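Local coordinates for transferrin (Manduca sexta, PDB 6WB6), which carries ferric iron in an insect, binding a single Fe(3+) ion per molecule together with a carbonate anion, at residues S3-A11 / F45-P55. Numbering follows the deposited sequence.
Sequences SSYKLCVPA and FVQQRQADFVP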
ATOM      1  N   SER A   3     -36.656  10.796   1.771  1.00 44.71           N
ATOM      2  CA  SER A   3     -36.434  12.235   1.882  1.00 43.23           C
ATOM      3  C   SER A   3     -35.458  12.585   3.009  1.00 55.25           C
ATOM      4  O   SER A   3     -35.688  13.508   3.786  1.00 48.72           O
ATOM      5  CB  SER A   3     -37.749  12.977   2.128  1.00 51.04           C
ATOM      6  OG  SER A   3     -37.919  13.259   3.513  1.00 51.94           O
ATOM      7  N   SER A   4     -34.368  11.843   3.106  1.00 51.93           N
ATOM      8  CA  SER A   4     -33.300  12.194   4.022  1.00 45.92           C
ATOM      9  C   SER A   4     -32.065  12.619   3.232  1.00 45.25           C
ATOM     10  O   SER A   4     -31.998  12.473   2.003  1.00 39.05           O
ATOM     11  CB  SER A   4     -32.972  11.016   4.938  1.00 37.82           C
ATOM     12  OG  SER A   4     -34.098  10.597   5.679  1.00 47.51           O
ATOM     13  N   TYR A   5     -31.091  13.172   3.957  1.00 28.90           N
ATOM     14  CA  TYR A   5     -29.753  13.384   3.420  1.00 26.42           C
ATOM     15  C   TYR A   5     -28.961  12.105   3.636  1.00 25.07           C
ATOM     16  O   TYR A   5     -28.714  11.697   4.776  1.00 23.79           O
ATOM     17  CB  TYR A   5     -29.051  14.561   4.081  1.00 30.77           C
ATOM     18  CG  TYR A   5     -29.659  15.914   3.801  1.00 18.90           C
ATOM     19  CD1 TYR A   5     -29.391  16.601   2.625  1.00 23.63           C
ATOM     20  CD2 TYR A   5     -30.461  16.515   4.732  1.00 26.88           C
ATOM     21  CE1 TYR A   5     -29.927  17.864   2.400  1.00 28.71           C
ATOM     22  CE2 TYR A   5     -31.014  17.765   4.524  1.00 30.01           C
ATOM     23  CZ  TYR A   5     -30.737  18.437   3.360  1.00 29.52           C
ATOM     24  OH  TYR A   5     -31.282  19.682   3.168  1.00 35.19           O
ATOM     25  N   LYS A   6     -28.590  11.459   2.541  1.00 22.67           N
ATOM     26  CA  LYS A   6     -27.981  10.147   2.602  1.00 23.23           C
ATOM     27  C   LYS A   6     -26.475  10.338   2.652  1.00 18.39           C
ATOM     28  O   LYS A   6     -25.888  10.963   1.762  1.00 25.09           O
ATOM     29  CB  LYS A   6     -28.428   9.296   1.412  1.00 29.37           C
ATOM     30  CG  LYS A   6     -29.837   8.745   1.589  1.00 24.72           C
ATOM     31  CD  LYS A   6     -30.410   8.115   0.301  1.00 25.70           C
ATOM     32  CE  LYS A   6     -30.849   9.193  -0.685  1.00 26.72           C
ATOM     33  NZ  LYS A   6     -31.740  10.271  -0.093  1.00 40.29           N
ATOM     34  N   LEU A   7     -25.864   9.823   3.694  1.00 17.91           N
ATOM     35  CA  LEU A   7     -24.422   9.927   3.887  1.00 24.82           C
ATOM     36  C   LEU A   7     -23.810   8.582   3.550  1.00 19.84           C
ATOM     37  O   LEU A   7     -24.147   7.572   4.181  1.00 19.38           O
ATOM     38  CB  LEU A   7     -24.062  10.292   5.321  1.00 26.32           C
ATOM     39  CG  LEU A   7     -22.574  10.151   5.659  1.00 19.09           C
ATOM     40  CD1 LEU A   7     -21.744  11.043   4.752  1.00 19.71           C
ATOM     41  CD2 LEU A   7     -22.323  10.523   7.117  1.00 17.50           C
ATOM     42  N   CYS A   8     -22.910   8.564   2.577  1.00 23.77           N
ATOM     43  CA  CYS A   8     -22.258   7.311   2.256  1.00 18.42           C
ATOM     44  C   CYS A   8     -21.124   7.093   3.237  1.00 22.89           C
ATOM     45  O   CYS A   8     -20.527   8.040   3.749  1.00 24.33           O
ATOM     46  CB  CYS A   8     -21.768   7.295   0.814  1.00 19.06           C
ATOM     47  SG  CYS A   8     -21.160   5.714   0.319  1.00 27.01           S
ATOM     48  N   VAL A   9     -20.867   5.829   3.535  1.00 22.09           N
ATOM     49  CA  VAL A   9     -19.976   5.466   4.629  1.00 22.09           C
ATOM     50  C   VAL A   9     -19.374   4.116   4.260  1.00 26.02           C
ATOM     51  O   VAL A   9     -20.110   3.187   3.892  1.00 21.85           O
ATOM     52  CB  VAL A   9     -20.737   5.433   5.967  1.00 29.47           C
ATOM     53  CG1 VAL A   9     -21.909   4.475   5.895  1.00 27.46           C
ATOM     54  CG2 VAL A   9     -19.834   5.036   7.086  1.00 28.24           C
ATOM     55  N   PRO A  10     -18.056   3.960   4.296  1.00 30.52           N
ATOM     56  CA  PRO A  10     -17.481   2.619   4.158  1.00 33.63           C
ATOM     57  C   PRO A  10     -18.204   1.631   5.060  1.00 30.53           C
ATOM     58  O   PRO A  10     -18.467   1.912   6.232  1.00 28.38           O
ATOM     59  CB  PRO A  10     -16.021   2.821   4.565  1.00 22.32           C
ATOM     60  CG  PRO A  10     -15.743   4.222   4.088  1.00 34.78           C
ATOM     61  CD  PRO A  10     -17.019   4.999   4.337  1.00 22.82           C
ATOM     62  N   ALA A  11     -18.541   0.471   4.477  1.00 29.98           N
ATOM     63  CA  ALA A  11     -19.289  -0.571   5.170  1.00 31.20           C
ATOM     64  C   ALA A  11     -18.725  -0.869   6.554  1.00 30.63           C
ATOM     65  O   ALA A  11     -19.480  -1.070   7.512  1.00 36.92           O
ATOM     66  CB  ALA A  11     -19.297  -1.839   4.311  1.00 35.53           C
ATOM     67  N   PHE A  45     -21.970   6.120  -5.819  1.00 26.34           N
ATOM     68  CA  PHE A  45     -23.301   6.177  -5.232  1.00 21.81           C
ATOM     69  C   PHE A  45     -23.794   7.602  -5.105  1.00 19.02           C
ATOM     70  O   PHE A  45     -25.007   7.838  -5.150  1.00 19.71           O
ATOM     71  CB  PHE A  45     -23.320   5.532  -3.851  1.00 20.09           C
ATOM     72  CG  PHE A  45     -23.174   4.049  -3.860  1.00 27.86           C
ATOM     73  CD1 PHE A  45     -23.154   3.327  -5.054  1.00 25.41           C
ATOM     74  CD2 PHE A  45     -23.087   3.362  -2.662  1.00 27.86           C
ATOM     75  CE1 PHE A  45     -23.036   1.957  -5.038  1.00 25.66           C
ATOM     76  CE2 PHE A  45     -22.960   1.998  -2.638  1.00 28.37           C
ATOM     77  CZ  PHE A  45     -22.935   1.286  -3.841  1.00 26.87           C
ATOM     78  N   VAL A  46     -22.891   8.564  -4.910  1.00 22.38           N
ATOM     79  CA  VAL A  46     -23.330   9.950  -4.827  1.00 19.51           C
ATOM     80  C   VAL A  46     -23.770  10.426  -6.194  1.00 19.26           C
ATOM     81  O   VAL A  46     -24.826  11.043  -6.344  1.00 19.67           O
ATOM     82  CB  VAL A  46     -22.229  10.864  -4.259  1.00 24.58           C
ATOM     83  CG1 VAL A  46     -22.673  12.348  -4.359  1.00 21.06           C
ATOM     84  CG2 VAL A  46     -21.919  10.493  -2.826  1.00 26.61           C
ATOM     85  N   GLN A  47     -22.953  10.166  -7.211  1.00 24.98           N
ATOM     86  CA  GLN A  47     -23.357  10.523  -8.566  1.00 27.61           C
ATOM     87  C   GLN A  47     -24.685   9.865  -8.922  1.00 22.72           C
ATOM     88  O   GLN A  47     -25.567  10.499  -9.509  1.00 24.63           O
ATOM     89  CB  GLN A  47     -22.282  10.106  -9.567  1.00 26.28           C
ATOM     90  CG  GLN A  47     -22.662  10.436 -11.011  1.00 23.46           C
ATOM     91  CD  GLN A  47     -22.920  11.911 -11.197  1.00 27.29           C
ATOM     92  OE1 GLN A  47     -22.215  12.758 -10.645  1.00 31.22           O
ATOM     93  NE2 GLN A  47     -23.947  12.230 -11.956  1.00 29.54           N
ATOM     94  N   GLN A  48     -24.839   8.596  -8.565  1.00 23.49           N
ATOM     95  CA  GLN A  48     -26.035   7.812  -8.848  1.00 27.14           C
ATOM     96  C   GLN A  48     -27.205   8.124  -7.925  1.00 24.81           C
ATOM     97  O   GLN A  48     -28.257   7.492  -8.058  1.00 22.00           O
ATOM     98  CB  GLN A  48     -25.723   6.318  -8.733  1.00 30.67           C
ATOM     99  CG  GLN A  48     -24.785   5.751  -9.803  1.00 20.82           C
ATOM    100  CD  GLN A  48     -24.205   4.400  -9.379  1.00 26.25           C
ATOM    101  OE1 GLN A  48     -24.244   4.041  -8.201  1.00 35.54           O
ATOM    102  NE2 GLN A  48     -23.687   3.646 -10.330  1.00 32.97           N
ATOM    103  N   ARG A  49     -27.040   9.031  -6.963  1.00 27.18           N
ATOM    104  CA  ARG A  49     -28.084   9.421  -6.020  1.00 21.89           C
ATOM    105  C   ARG A  49     -28.526   8.314  -5.077  1.00 25.01           C
ATOM    106  O   ARG A  49     -29.590   8.449  -4.467  1.00 24.12           O
ATOM    107  CB  ARG A  49     -29.334   9.951  -6.734  1.00 23.01           C
ATOM    108  CG  ARG A  49     -29.317  11.443  -7.039  1.00 24.84           C
ATOM    109  CD  ARG A  49     -28.252  11.823  -8.069  1.00 27.27           C
ATOM    110  NE  ARG A  49     -28.325  13.242  -8.420  1.00 19.05           N
ATOM    111  CZ  ARG A  49     -27.434  13.897  -9.157  1.00 18.37           C
ATOM    112  NH1 ARG A  49     -26.365  13.284  -9.644  1.00 23.14           N
ATOM    113  NH2 ARG A  49     -27.610  15.177  -9.402  1.00 28.38           N
ATOM    114  N   GLN A  50     -27.774   7.213  -4.934  1.00 20.11           N
ATOM    115  CA  GLN A  50     -28.044   6.328  -3.801  1.00 17.59           C
ATOM    116  C   GLN A  50     -27.515   6.898  -2.499  1.00 19.15           C
ATOM    117  O   GLN A  50     -27.771   6.338  -1.436  1.00 17.62           O
ATOM    118  CB  GLN A  50     -27.407   4.959  -3.964  1.00 19.88           C
ATOM    119  CG  GLN A  50     -27.909   4.127  -5.115  1.00 24.84           C
ATOM    120  CD  GLN A  50     -27.088   2.854  -5.245  1.00 34.06           C
ATOM    121  OE1 GLN A  50     -26.450   2.606  -6.267  1.00 30.52           O
ATOM    122  NE2 GLN A  50     -27.085   2.050  -4.194  1.00 31.40           N
ATOM    123  N   ALA A  51     -26.717   7.941  -2.576  1.00 14.47           N
ATOM    124  CA  ALA A  51     -26.315   8.711  -1.418  1.00 20.69           C
ATOM    125  C   ALA A  51     -26.336  10.145  -1.871  1.00 17.54           C
ATOM    126  O   ALA A  51     -26.421  10.425  -3.071  1.00 26.01           O
ATOM    127  CB  ALA A  51     -24.938   8.293  -0.895  1.00 26.58           C
ATOM    128  N   ASP A  52     -26.273  11.060  -0.913  1.00 17.43           N
ATOM    129  CA  ASP A  52     -26.323  12.473  -1.234  1.00 15.85           C
ATOM    130  C   ASP A  52     -24.996  13.174  -1.017  1.00 21.44           C
ATOM    131  O   ASP A  52     -24.728  14.159  -1.702  1.00 24.08           O
ATOM    132  CB  ASP A  52     -27.409  13.173  -0.404  1.00 14.99           C
ATOM    133  CG  ASP A  52     -28.799  12.578  -0.664  1.00 21.99           C
ATOM    134  OD1 ASP A  52     -29.190  12.501  -1.842  1.00 23.26           O
ATOM    135  OD2 ASP A  52     -29.476  12.188   0.298  1.00 19.08           O
ATOM    136  N   PHE A  53     -24.150  12.674  -0.114  1.00 20.02           N
ATOM    137  CA  PHE A  53     -22.857  13.299   0.120  1.00 22.73           C
ATOM    138  C   PHE A  53     -21.935  12.331   0.839  1.00 22.05           C
ATOM    139  O   PHE A  53     -22.358  11.311   1.402  1.00 26.60           O
ATOM    140  CB  PHE A  53     -22.993  14.587   0.931  1.00 16.15           C
ATOM    141  CG  PHE A  53     -23.407  14.359   2.375  1.00 21.39           C
ATOM    142  CD1 PHE A  53     -24.613  13.744   2.683  1.00 17.70           C
ATOM    143  CD2 PHE A  53     -22.583  14.794   3.422  1.00 21.37           C
ATOM    144  CE1 PHE A  53     -25.005  13.551   4.025  1.00 24.08           C
ATOM    145  CE2 PHE A  53     -22.943  14.623   4.751  1.00 18.36           C
ATOM    146  CZ  PHE A  53     -24.139  14.001   5.076  1.00 21.97           C
ATOM    147  N   VAL A  54     -20.660  12.702   0.840  1.00 20.88           N
ATOM    148  CA  VAL A  54     -19.602  11.881   1.401  1.00 17.16           C
ATOM    149  C   VAL A  54     -18.395  12.771   1.684  1.00 15.92           C
ATOM    150  O   VAL A  54     -18.143  13.730   0.944  1.00 20.03           O
ATOM    151  CB  VAL A  54     -19.252  10.732   0.442  1.00 22.65           C
ATOM    152  CG1 VAL A  54     -18.655  11.301  -0.859  1.00 19.10           C
ATOM    153  CG2 VAL A  54     -18.333   9.744   1.117  1.00 18.55           C
ATOM    154  N   PRO A  55     -17.651  12.513   2.752  1.00 17.70           N
ATOM    155  CA  PRO A  55     -16.402  13.246   2.980  1.00 20.29           C
ATOM    156  C   PRO A  55     -15.325  12.852   1.974  1.00 19.73           C
ATOM    157  O   PRO A  55     -15.205  11.691   1.583  1.00 19.37           O
ATOM    158  CB  PRO A  55     -16.016  12.830   4.407  1.00 21.15           C
ATOM    159  CG  PRO A  55     -16.655  11.475   4.560  1.00 30.03           C
ATOM    160  CD  PRO A  55     -17.961  11.606   3.872  1.00 16.71           C
TER
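Leu7 lays its CD1 methyl over one face of the Phe53 ring, 3.9 Å from the centroid and displaced toward the rim, a CH-pi contact. Its CB meets CE1 of the same ring at 3.6 Å, and CD1 also packs against Pro55 CD. With CG anti to the backbone nitrogen (chi1 169°) the branch is carried to the ring, and chi2 then brings CD1 over its face, while Leu289 of helix 286-300 also packs on Phe53. Along the backbone, Phe53 is gripped twice: its N donates to Lys6 O, and Cys8 N donates to Phe53 O at 3.0 Å, nearly straight at 168°. Lys6 O also accepts from Asp52 N. Asp52 turns its carboxylate back to the strand, where OD2 takes two donors, Lys6 N on its anti side and Lys6 NZ on its syn side, the latter a 3.0 Å salt bridge reached because the lysine chain bends at chi3 (-76°) and chi4. OD1 is hydrogen-bonded to His279 NE2 of strand 275-279. Replacing Asp52 with alanine removes both carboxylate oxygens and would probably leave the Lys6 N-H and ammonium without their shared acceptor and His279 NE2 without OD1. Beyond this polar patch, Cys8 CB packs on Ala51 CB at 3.7 Å, and Cys8 SG forms a disulfide with Cys42 of helix 39-47. Helix 14-21 makes the beta-alpha-beta crossover between parallel strands 5-10 and 31-36, and a single bridge adds strand 53-56 on the opposite edge, in keeping with the periplasmic-binding-protein-like fold of transferrins.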